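Local coordinates for protein dachshund (Homo sapiens, PDB 1L8R) that acts as a transcription factor in organogenesis, its N-terminal Dachshund-box domain containing a DNA-binding motif like that of forkhead/winged-helix proteins, at residues D35-G43 / F91-T99. Sequence-based numbering, arbitrary orientation.
Sequences DLFLKHLVG and FETLYNDCT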
ATOM      1  N   ASP A  35      -1.528  -7.882   2.782  1.00 20.18           N
ATOM      2  CA  ASP A  35      -1.939  -9.268   2.554  1.00 21.42           C
ATOM      3  C   ASP A  35      -0.762 -10.190   2.284  1.00 21.27           C
ATOM      4  O   ASP A  35      -0.797 -11.371   2.635  1.00 23.74           O
ATOM      5  CB  ASP A  35      -2.903  -9.383   1.368  1.00 22.91           C
ATOM      6  CG  ASP A  35      -4.163  -8.577   1.556  1.00 23.90           C
ATOM      7  OD1 ASP A  35      -4.620  -8.429   2.712  1.00 25.66           O
ATOM      8  OD2 ASP A  35      -4.706  -8.107   0.537  1.00 26.95           O
ATOM      9  N   LEU A  36       0.274  -9.653   1.652  1.00 21.14           N
ATOM     10  CA  LEU A  36       1.448 -10.447   1.313  1.00 21.71           C
ATOM     11  C   LEU A  36       2.436 -10.672   2.445  1.00 23.12           C
ATOM     12  O   LEU A  36       3.039 -11.747   2.538  1.00 23.11           O
ATOM     13  CB  LEU A  36       2.201  -9.803   0.145  1.00 21.73           C
ATOM     14  CG  LEU A  36       1.576  -9.844  -1.251  1.00 21.16           C
ATOM     15  CD1 LEU A  36       2.369  -8.940  -2.184  1.00 22.11           C
ATOM     16  CD2 LEU A  36       1.563 -11.280  -1.770  1.00 23.53           C
ATOM     17  N   PHE A  37       2.600  -9.680   3.315  1.00 23.01           N
ATOM     18  CA  PHE A  37       3.593  -9.799   4.376  1.00 22.75           C
ATOM     19  C   PHE A  37       3.177  -9.654   5.837  1.00 23.80           C
ATOM     20  O   PHE A  37       3.946 -10.018   6.728  1.00 24.54           O
ATOM     21  CB  PHE A  37       4.725  -8.816   4.081  1.00 23.88           C
ATOM     22  CG  PHE A  37       5.306  -8.964   2.707  1.00 25.15           C
ATOM     23  CD1 PHE A  37       6.032 -10.101   2.363  1.00 25.70           C
ATOM     24  CD2 PHE A  37       5.109  -7.978   1.746  1.00 24.48           C
ATOM     25  CE1 PHE A  37       6.552 -10.255   1.078  1.00 27.69           C
ATOM     26  CE2 PHE A  37       5.624  -8.121   0.459  1.00 26.70           C
ATOM     27  CZ  PHE A  37       6.348  -9.264   0.124  1.00 26.24           C
ATOM     28  N   LEU A  38       1.988  -9.127   6.101  1.00 23.84           N
ATOM     29  CA  LEU A  38       1.554  -8.936   7.481  1.00 25.92           C
ATOM     30  C   LEU A  38       0.200  -9.565   7.786  1.00 27.97           C
ATOM     31  O   LEU A  38      -0.377  -9.318   8.841  1.00 28.57           O
ATOM     32  CB  LEU A  38       1.503  -7.441   7.805  1.00 23.80           C
ATOM     33  CG  LEU A  38       2.817  -6.653   7.726  1.00 22.41           C
ATOM     34  CD1 LEU A  38       2.526  -5.164   7.854  1.00 21.19           C
ATOM     35  CD2 LEU A  38       3.768  -7.113   8.824  1.00 21.19           C
ATOM     36  N   LYS A  39      -0.293 -10.381   6.862  1.00 32.41           N
ATOM     37  CA  LYS A  39      -1.585 -11.047   7.014  1.00 35.52           C
ATOM     38  C   LYS A  39      -1.801 -11.638   8.408  1.00 37.44           C
ATOM     39  O   LYS A  39      -2.866 -11.471   9.004  1.00 38.40           O
ATOM     40  CB  LYS A  39      -1.730 -12.140   5.955  1.00 34.79           C
ATOM     41  N   HIS A  40      -0.790 -12.328   8.924  1.00 39.09           N
ATOM     42  CA  HIS A  40      -0.892 -12.946  10.241  1.00 41.27           C
ATOM     43  C   HIS A  40      -0.032 -12.237  11.279  1.00 42.63           C
ATOM     44  O   HIS A  40      -0.422 -12.116  12.441  1.00 43.36           O
ATOM     45  CB  HIS A  40      -0.497 -14.415  10.154  1.00 41.72           C
ATOM     46  N   LEU A  41       1.136 -11.767  10.853  1.00 44.26           N
ATOM     47  CA  LEU A  41       2.063 -11.080  11.745  1.00 45.45           C
ATOM     48  C   LEU A  41       1.403  -9.998  12.593  1.00 46.00           C
ATOM     49  O   LEU A  41       1.923  -9.624  13.645  1.00 47.17           O
ATOM     50  CB  LEU A  41       3.214 -10.472  10.940  1.00 45.58           C
ATOM     51  CG  LEU A  41       4.118 -11.464  10.204  1.00 46.33           C
ATOM     52  CD1 LEU A  41       5.215 -10.713   9.465  1.00 45.79           C
ATOM     53  CD2 LEU A  41       4.720 -12.446  11.202  1.00 47.28           C
ATOM     54  N   VAL A  42       0.258  -9.496  12.139  1.00 46.14           N
ATOM     55  CA  VAL A  42      -0.455  -8.457  12.874  1.00 46.04           C
ATOM     56  C   VAL A  42      -1.962  -8.668  12.818  1.00 45.64           C
ATOM     57  O   VAL A  42      -2.674  -8.368  13.777  1.00 45.91           O
ATOM     58  CB  VAL A  42      -0.130  -7.050  12.317  1.00 45.94           C
ATOM     59  CG1 VAL A  42      -0.486  -6.978  10.841  1.00 46.74           C
ATOM     60  CG2 VAL A  42      -0.892  -5.994  13.099  1.00 45.96           C
ATOM     61  N   GLY A  43      -2.438  -9.183  11.690  1.00 44.98           N
ATOM     62  CA  GLY A  43      -3.861  -9.424  11.526  1.00 44.07           C
ATOM     63  C   GLY A  43      -4.710  -8.189  11.769  1.00 43.63           C
ATOM     64  O   GLY A  43      -5.038  -7.865  12.913  1.00 44.49           O
ATOM     65  N   PHE A  91       6.794   1.395   4.160  1.00 16.63           N
ATOM     66  CA  PHE A  91       6.208   0.097   4.424  1.00 16.32           C
ATOM     67  C   PHE A  91       7.192  -0.703   5.273  1.00 16.30           C
ATOM     68  O   PHE A  91       6.795  -1.392   6.201  1.00 15.47           O
ATOM     69  CB  PHE A  91       5.928  -0.683   3.146  1.00 16.78           C
ATOM     70  CG  PHE A  91       5.302  -2.020   3.403  1.00 17.87           C
ATOM     71  CD1 PHE A  91       3.969  -2.113   3.785  1.00 17.39           C
ATOM     72  CD2 PHE A  91       6.062  -3.182   3.343  1.00 19.22           C
ATOM     73  CE1 PHE A  91       3.397  -3.339   4.112  1.00 19.32           C
ATOM     74  CE2 PHE A  91       5.503  -4.412   3.668  1.00 19.90           C
ATOM     75  CZ  PHE A  91       4.168  -4.493   4.052  1.00 20.60           C
ATOM     76  N   GLU A  92       8.479  -0.606   4.948  1.00 19.13           N
ATOM     77  CA  GLU A  92       9.479  -1.348   5.709  1.00 19.27           C
ATOM     78  C   GLU A  92       9.500  -0.860   7.155  1.00 19.03           C
ATOM     79  O   GLU A  92       9.639  -1.656   8.079  1.00 20.65           O
ATOM     80  CB  GLU A  92      10.869  -1.212   5.074  1.00 21.00           C
ATOM     81  CG  GLU A  92      10.980  -1.771   3.651  1.00 24.98           C
ATOM     82  CD  GLU A  92      10.502  -3.218   3.508  1.00 25.57           C
ATOM     83  OE1 GLU A  92      10.273  -3.898   4.529  1.00 26.78           O
ATOM     84  OE2 GLU A  92      10.360  -3.682   2.355  1.00 28.94           O
ATOM     85  N   THR A  93       9.353   0.447   7.349  1.00 18.27           N
ATOM     86  CA  THR A  93       9.319   1.012   8.691  1.00 18.53           C
ATOM     87  C   THR A  93       8.115   0.401   9.406  1.00 19.64           C
ATOM     88  O   THR A  93       8.201   0.004  10.567  1.00 19.25           O
ATOM     89  CB  THR A  93       9.162   2.547   8.656  1.00 17.82           C
ATOM     90  OG1 THR A  93      10.312   3.133   8.031  1.00 20.41           O
ATOM     91  CG2 THR A  93       9.024   3.108  10.065  1.00 17.88           C
ATOM     92  N   LEU A  94       6.989   0.334   8.703  1.00 18.13           N
ATOM     93  CA  LEU A  94       5.781  -0.257   9.264  1.00 18.45           C
ATOM     94  C   LEU A  94       6.029  -1.734   9.555  1.00 16.69           C
ATOM     95  O   LEU A  94       5.706  -2.232  10.631  1.00 16.47           O
ATOM     96  CB  LEU A  94       4.615  -0.122   8.282  1.00 16.91           C
ATOM     97  CG  LEU A  94       3.393  -0.979   8.609  1.00 20.24           C
ATOM     98  CD1 LEU A  94       2.740  -0.458   9.890  1.00 19.54           C
ATOM     99  CD2 LEU A  94       2.416  -0.948   7.449  1.00 18.87           C
ATOM    100  N   TYR A  95       6.615  -2.430   8.589  1.00 16.36           N
ATOM    101  CA  TYR A  95       6.895  -3.845   8.744  1.00 17.82           C
ATOM    102  C   TYR A  95       7.800  -4.099   9.947  1.00 16.83           C
ATOM    103  O   TYR A  95       7.540  -4.995  10.747  1.00 17.33           O
ATOM    104  CB  TYR A  95       7.525  -4.402   7.462  1.00 19.18           C
ATOM    105  CG  TYR A  95       7.788  -5.889   7.524  1.00 20.28           C
ATOM    106  CD1 TYR A  95       8.959  -6.384   8.096  1.00 22.54           C
ATOM    107  CD2 TYR A  95       6.846  -6.805   7.054  1.00 19.65           C
ATOM    108  CE1 TYR A  95       9.183  -7.752   8.199  1.00 20.54           C
ATOM    109  CE2 TYR A  95       7.060  -8.176   7.152  1.00 21.59           C
ATOM    110  CZ  TYR A  95       8.233  -8.641   7.728  1.00 21.81           C
ATOM    111  OH  TYR A  95       8.453  -9.994   7.838  1.00 21.96           O
ATOM    112  N   ASN A  96       8.855  -3.304  10.081  1.00 18.53           N
ATOM    113  CA  ASN A  96       9.771  -3.472  11.202  1.00 19.09           C
ATOM    114  C   ASN A  96       9.044  -3.253  12.525  1.00 19.96           C
ATOM    115  O   ASN A  96       9.268  -3.975  13.494  1.00 20.65           O
ATOM    116  CB  ASN A  96      10.949  -2.499  11.078  1.00 18.18           C
ATOM    117  CG  ASN A  96      11.762  -2.732   9.816  1.00 18.88           C
ATOM    118  OD1 ASN A  96      11.748  -3.830   9.249  1.00 19.79           O
ATOM    119  ND2 ASN A  96      12.489  -1.708   9.380  1.00 18.49           N
ATOM    120  N   ASP A  97       8.155  -2.267  12.553  1.00 20.91           N
ATOM    121  CA  ASP A  97       7.402  -1.949  13.761  1.00 22.13           C
ATOM    122  C   ASP A  97       6.408  -3.040  14.158  1.00 21.96           C
ATOM    123  O   ASP A  97       6.068  -3.182  15.331  1.00 23.12           O
ATOM    124  CB  ASP A  97       6.670  -0.618  13.573  1.00 23.41           C
ATOM    125  CG  ASP A  97       5.990  -0.147  14.841  1.00 26.28           C
ATOM    126  OD1 ASP A  97       6.670  -0.061  15.886  1.00 26.08           O
ATOM    127  OD2 ASP A  97       4.777   0.144  14.792  1.00 29.05           O
ATOM    128  N   CYS A  98       5.945  -3.813  13.181  1.00 22.93           N
ATOM    129  CA  CYS A  98       4.991  -4.890  13.434  1.00 23.05           C
ATOM    130  C   CYS A  98       5.647  -6.208  13.808  1.00 24.15           C
ATOM    131  O   CYS A  98       5.018  -7.070  14.426  1.00 25.46           O
ATOM    132  CB  CYS A  98       4.131  -5.143  12.194  1.00 22.54           C
ATOM    133  SG  CYS A  98       3.031  -3.799  11.740  1.00 25.55           S
ATOM    134  N   THR A  99       6.910  -6.368  13.436  1.00 23.16           N
ATOM    135  CA  THR A  99       7.599  -7.626  13.678  1.00 22.37           C
ATOM    136  C   THR A  99       8.824  -7.613  14.578  1.00 21.67           C
ATOM    137  O   THR A  99       9.109  -8.608  15.246  1.00 22.49           O
ATOM    138  CB  THR A  99       8.023  -8.240  12.346  1.00 22.85           C
ATOM    139  OG1 THR A  99       8.846  -7.303  11.639  1.00 22.34           O
ATOM    140  CG2 THR A  99       6.803  -8.566  11.501  1.00 23.14           C
TER
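The end of helix 30-37 and the turn that follows it run beside the last turns of helix 88-99, with L38 CA 7.5 Å from Y95 CA and L41 CA 6.8 Å from T99 CA. No hydrogen bond joins the segments, and the packing is apolar. L38 makes the largest share of the contact, its two methyls dividing the work: CD2 lies 3.6 Å from Y95 CD2 and also meets C98 CB, while CD1 touches F91 CZ and L94 CD2. The F37 side chain crosses that of F91 at about a right angle, F37 CD2 being 4.1 Å from F91 CE2; the L12 side chain of strand 8-12 touches both residues. In this winged-helix-like domain the contact joins the helix after strand 25-29 to the C-terminal helix. The Y95 ring is directed away from its own backbone N (chi1 -177°), which carries it across to F37 and L38, and its edge receives F37 O, 3.6 Å from Y95 CE2; R13 makes a cation-pi contact with the same ring. Replacing Y95 by alanine would probably open a gap beside L38 CD2 and leave R13 without its aromatic partner. Further along, L41 CD1 presses unusually tightly on T99 CG2, at 3.4 Å. T99 CG2 also sits over one face of the Y95 ring, offset toward its rim, while T99 OG1 donates a 2.8 Å hydrogen bond to Y95 O from above the carbonyl plane.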